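PDB 3IP1: scyllo-inosose 3-dehydrogenase from Thermotoga maritima, which catalyses the NAD(+)-dependent oxidation of scyllo-inosose to 3-dehydro-scyllo-inosose, probably as a step in myo-inositol degradation. Local coordinates for residues A[211-223]-A[233-245]. Residues are numbered along the deposited sequence; the frame is centred on the assembly and turned at random.
Sequences IRPGDNVVILGGG and LKHAGASKVILSE
Val217 and Val241 sit side by side on one face of two parallel strands, with Val217 CG2 3.7 Å from Val241 CG2. Placing CG2 of Val217 between its own N and carbonyl carbon also brings this methyl against Leu233 and Ala238. Along the same face, Ile219 CG2 meets Leu243 CD1 at 3.7 Å, while Ile219 CD1 lies against Val241 CG1 and near Leu233 CD1. Val230 of helix 224-235 covers Ile219, Val241 and Leu243, and Ala229 also touches Ile219. The methyl contacts at 3.7 Å mark this side as tightly packed; the opposite face, with Val218, Leu220, Ile242 and Ser244, is also buried, under helix 270-277.

The strand axes diverge by only 16°, and an unbroken ladder runs from Val217 N to Gly221 N; its bond from Ile219 N to Ile242 O measures 2.7 Å and is nearly straight at 171°. Strand 216-220, helix 224-235 and strand 240-244 form the first beta-alpha-beta unit of the Rossmann fold, and Gly221 and Gly223 fit its glycine-rich turn. At that end Glu245, its chain bent at chi2, turns OE2 back to accept a bond from Gly222 N, 2.8 Å from OE2, on the anti side of the carboxylate and 22° out of its plane. OE1 is held by Ser247 N, so both oxygens are engaged; Glu245 probably contributes to NAD(+) binding, as in related dehydrogenases.

The other end is more open to solvent at Ile211 and Lys240, both partly exposed. A water joins Asn216 ND2 to Lys240 NZ, groups that also bond to Gly282 O and Tyr277 O. Direct contact persists in the turns: Gly237, closing the helix in a Schellman motif, accepts Gly214 N through its O at 2.9 Å, and Ile211 CD1 lies 3.7 Å from Ala238 CB. Here a second subunit approaches, its Arg352 forming a salt bridge with Asp215.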
loop_
_atom_site.group_PDB
_atom_site.type_symbol
_atom_site.label_atom_id
_atom_site.label_comp_id
_atom_site.label_asym_id
_atom_site.label_seq_id
_atom_site.Cartn_x
_atom_site.Cartn_y
_atom_site.Cartn_z
ATOM N N ILE A 211 6.542 -9.598 -3.907
ATOM C CA ILE A 211 6.774 -9.309 -5.325
ATOM C C ILE A 211 5.454 -9.455 -6.090
ATOM O O ILE A 211 4.455 -9.954 -5.557
ATOM C CB ILE A 211 7.871 -10.242 -5.951
ATOM C CG1 ILE A 211 7.484 -11.707 -5.720
ATOM C CG2 ILE A 211 9.265 -9.902 -5.372
ATOM C CD1 ILE A 211 8.273 -12.718 -6.467
ATOM N N ARG A 212 5.449 -8.996 -7.332
ATOM C CA ARG A 212 4.439 -9.423 -8.279
ATOM C C ARG A 212 4.979 -10.634 -9.054
ATOM O O ARG A 212 6.175 -10.699 -9.341
ATOM C CB ARG A 212 4.114 -8.273 -9.222
ATOM C CG ARG A 212 3.487 -7.106 -8.500
ATOM C CD ARG A 212 2.877 -6.124 -9.464
ATOM N NE ARG A 212 2.191 -5.059 -8.751
ATOM C CZ ARG A 212 1.982 -3.842 -9.254
ATOM N NH1 ARG A 212 2.373 -3.538 -10.493
ATOM N NH2 ARG A 212 1.373 -2.931 -8.510
ATOM N N PRO A 213 4.104 -11.600 -9.392
ATOM C CA PRO A 213 4.540 -12.762 -10.186
ATOM C C PRO A 213 5.197 -12.322 -11.489
ATOM O O PRO A 213 4.664 -11.456 -12.176
ATOM C CB PRO A 213 3.234 -13.494 -10.484
ATOM C CG PRO A 213 2.311 -13.087 -9.366
ATOM C CD PRO A 213 2.675 -11.671 -9.027
ATOM N N GLY A 214 6.348 -12.917 -11.800
ATOM C CA GLY A 214 7.201 -12.497 -12.910
ATOM C C GLY A 214 8.453 -11.721 -12.483
ATOM O O GLY A 214 9.390 -11.590 -13.263
ATOM N N ASP A 215 8.467 -11.189 -11.261
ATOM C CA ASP A 215 9.622 -10.432 -10.749
ATOM C C ASP A 215 10.813 -11.326 -10.492
ATOM O O ASP A 215 10.647 -12.514 -10.278
ATOM C CB ASP A 215 9.274 -9.718 -9.438
ATOM C CG ASP A 215 8.430 -8.460 -9.650
ATOM O OD1 ASP A 215 8.346 -7.939 -10.787
ATOM O OD2 ASP A 215 7.845 -7.983 -8.664
ATOM N N ASN A 216 12.009 -10.743 -10.517
ATOM C CA ASN A 216 13.246 -11.450 -10.177
ATOM C C ASN A 216 13.633 -11.122 -8.744
ATOM O O ASN A 216 13.386 -9.994 -8.264
ATOM C CB ASN A 216 14.400 -11.028 -11.088
ATOM C CG ASN A 216 14.166 -11.376 -12.545
ATOM O OD1 ASN A 216 13.572 -12.404 -12.863
ATOM N ND2 ASN A 216 14.651 -10.519 -13.442
ATOM N N VAL A 217 14.237 -12.094 -8.070
ATOM C CA VAL A 217 14.717 -11.869 -6.715
ATOM C C VAL A 217 16.150 -12.378 -6.570
ATOM O O VAL A 217 16.530 -13.336 -7.225
ATOM C CB VAL A 217 13.794 -12.522 -5.626
ATOM C CG1 VAL A 217 12.341 -11.999 -5.745
ATOM C CG2 VAL A 217 13.831 -14.026 -5.717
ATOM N N VAL A 218 16.919 -11.726 -5.694
ATOM C CA VAL A 218 18.295 -12.110 -5.385
ATOM C C VAL A 218 18.442 -12.286 -3.875
ATOM O O VAL A 218 18.162 -11.373 -3.096
ATOM C CB VAL A 218 19.311 -11.049 -5.898
ATOM C CG1 VAL A 218 20.723 -11.342 -5.394
ATOM C CG2 VAL A 218 19.281 -10.968 -7.446
ATOM N N ILE A 219 18.890 -13.462 -3.464
ATOM C CA ILE A 219 19.117 -13.752 -2.041
ATOM C C ILE A 219 20.613 -13.943 -1.768
ATOM O O ILE A 219 21.269 -14.795 -2.377
ATOM C CB ILE A 219 18.319 -15.001 -1.572
ATOM C CG1 ILE A 219 16.813 -14.744 -1.707
ATOM C CG2 ILE A 219 18.656 -15.351 -0.140
ATOM C CD1 ILE A 219 16.040 -15.928 -2.079
ATOM N N LEU A 220 21.133 -13.153 -0.844
ATOM C CA LEU A 220 22.527 -13.238 -0.448
ATOM C C LEU A 220 22.599 -13.980 0.881
ATOM O O LEU A 220 22.149 -13.466 1.909
ATOM C CB LEU A 220 23.133 -11.829 -0.346
ATOM C CG LEU A 220 23.174 -11.022 -1.660
ATOM C CD1 LEU A 220 21.910 -10.144 -1.887
ATOM C CD2 LEU A 220 24.428 -10.157 -1.716
ATOM N N GLY A 221 23.154 -15.192 0.853
ATOM C CA GLY A 221 23.314 -16.004 2.063
ATOM C C GLY A 221 22.366 -17.175 2.034
ATOM O O GLY A 221 21.146 -16.977 1.921
ATOM N N GLY A 222 22.919 -18.389 2.125
ATOM C CA GLY A 222 22.139 -19.631 2.064
ATOM C C GLY A 222 22.027 -20.435 3.363
ATOM O O GLY A 222 21.948 -21.673 3.335
ATOM N N GLY A 223 22.023 -19.745 4.503
ATOM C CA GLY A 223 21.621 -20.369 5.763
ATOM C C GLY A 223 20.115 -20.629 5.740
ATOM O O GLY A 223 19.446 -20.324 4.746
ATOM N N LEU A 233 9.797 -17.286 -2.161
ATOM C CA LEU A 233 9.771 -16.387 -3.299
ATOM C C LEU A 233 9.556 -17.117 -4.621
ATOM O O LEU A 233 8.945 -16.559 -5.525
ATOM C CB LEU A 233 11.029 -15.523 -3.313
ATOM C CG LEU A 233 10.988 -14.478 -2.185
ATOM C CD1 LEU A 233 12.358 -13.768 -1.983
ATOM C CD2 LEU A 233 9.846 -13.460 -2.440
ATOM N N LYS A 234 10.027 -18.368 -4.728
ATOM C CA LYS A 234 9.630 -19.197 -5.859
ATOM C C LYS A 234 8.126 -19.485 -5.816
ATOM O O LYS A 234 7.438 -19.252 -6.799
ATOM C CB LYS A 234 10.436 -20.496 -5.967
ATOM C CG LYS A 234 10.428 -21.114 -7.361
ATOM C CD LYS A 234 10.921 -20.132 -8.433
ATOM C CE LYS A 234 10.774 -20.701 -9.857
ATOM N NZ LYS A 234 11.329 -19.765 -10.890
ATOM N N HIS A 235 7.617 -19.945 -4.673
ATOM C CA HIS A 235 6.176 -20.139 -4.498
ATOM C C HIS A 235 5.374 -18.857 -4.745
ATOM O O HIS A 235 4.213 -18.936 -5.161
ATOM C CB HIS A 235 5.834 -20.780 -3.138
ATOM C CG HIS A 235 5.944 -22.278 -3.151
ATOM N ND1 HIS A 235 7.155 -22.939 -3.049
ATOM C CD2 HIS A 235 5.005 -23.243 -3.309
ATOM C CE1 HIS A 235 6.955 -24.245 -3.119
ATOM N NE2 HIS A 235 5.660 -24.454 -3.288
ATOM N N ALA A 236 6.009 -17.700 -4.534
ATOM C CA ALA A 236 5.373 -16.396 -4.742
ATOM C C ALA A 236 5.353 -15.952 -6.204
ATOM O O ALA A 236 4.813 -14.883 -6.523
ATOM C CB ALA A 236 6.059 -15.332 -3.904
ATOM N N GLY A 237 5.980 -16.739 -7.076
ATOM C CA GLY A 237 5.918 -16.486 -8.520
ATOM C C GLY A 237 7.108 -15.754 -9.113
ATOM O O GLY A 237 7.013 -15.201 -10.219
ATOM N N ALA A 238 8.219 -15.726 -8.379
ATOM C CA ALA A 238 9.463 -15.134 -8.896
ATOM C C ALA A 238 9.885 -15.858 -10.154
ATOM O O ALA A 238 10.061 -17.089 -10.156
ATOM C CB ALA A 238 10.577 -15.185 -7.867
ATOM N N SER A 239 10.031 -15.074 -11.218
ATOM C CA SER A 239 10.451 -15.583 -12.511
ATOM C C SER A 239 11.842 -16.225 -12.402
ATOM O O SER A 239 12.042 -17.376 -12.815
ATOM C CB SER A 239 10.395 -14.443 -13.533
ATOM O OG SER A 239 11.241 -14.671 -14.627
ATOM N N LYS A 240 12.776 -15.493 -11.795
ATOM C CA LYS A 240 14.109 -16.006 -11.484
ATOM C C LYS A 240 14.488 -15.777 -10.015
ATOM O O LYS A 240 14.426 -14.645 -9.511
ATOM C CB LYS A 240 15.159 -15.358 -12.384
ATOM C CG LYS A 240 15.143 -15.885 -13.812
ATOM C CD LYS A 240 15.602 -14.795 -14.739
ATOM C CE LYS A 240 15.609 -15.284 -16.187
ATOM N NZ LYS A 240 15.856 -14.114 -17.066
ATOM N N VAL A 241 14.869 -16.867 -9.348
ATOM C CA VAL A 241 15.389 -16.819 -7.984
ATOM C C VAL A 241 16.885 -17.155 -8.043
ATOM O O VAL A 241 17.282 -18.247 -8.462
ATOM C CB VAL A 241 14.635 -17.783 -7.024
ATOM C CG1 VAL A 241 15.239 -17.757 -5.634
ATOM C CG2 VAL A 241 13.136 -17.463 -6.979
ATOM N N ILE A 242 17.690 -16.180 -7.631
ATOM C CA ILE A 242 19.145 -16.270 -7.635
ATOM C C ILE A 242 19.671 -16.170 -6.208
ATOM O O ILE A 242 19.372 -15.194 -5.481
ATOM C CB ILE A 242 19.752 -15.149 -8.492
ATOM C CG1 ILE A 242 19.220 -15.248 -9.923
ATOM C CG2 ILE A 242 21.290 -15.207 -8.472
ATOM C CD1 ILE A 242 19.379 -13.957 -10.704
ATOM N N LEU A 243 20.421 -17.196 -5.803
ATOM C CA LEU A 243 21.039 -17.233 -4.479
ATOM C C LEU A 243 22.572 -17.195 -4.548
ATOM O O LEU A 243 23.190 -17.921 -5.333
ATOM C CB LEU A 243 20.529 -18.426 -3.652
ATOM C CG LEU A 243 21.136 -18.493 -2.240
ATOM C CD1 LEU A 243 20.083 -18.577 -1.127
ATOM C CD2 LEU A 243 22.104 -19.653 -2.164
ATOM N N SER A 244 23.168 -16.321 -3.739
ATOM C CA SER A 244 24.620 -16.216 -3.648
ATOM C C SER A 244 25.087 -16.767 -2.298
ATOM O O SER A 244 24.673 -16.267 -1.247
ATOM C CB SER A 244 25.069 -14.767 -3.823
ATOM O OG SER A 244 26.490 -14.680 -3.777
ATOM N N GLU A 245 25.921 -17.810 -2.342
ATOM C CA GLU A 245 26.386 -18.531 -1.145
ATOM C C GLU A 245 27.665 -19.323 -1.464
ATOM O O GLU A 245 27.682 -20.092 -2.435
ATOM C CB GLU A 245 25.286 -19.487 -0.639
ATOM C CG GLU A 245 25.685 -20.409 0.500
ATOM C CD GLU A 245 26.288 -19.663 1.696
ATOM O OE1 GLU A 245 27.395 -20.046 2.132
ATOM O OE2 GLU A 245 25.678 -18.689 2.187
HETATM O O HOH W 1 3.570 -12.829 -5.762
HETATM O O HOH W 2 14.945 -11.249 -16.206
#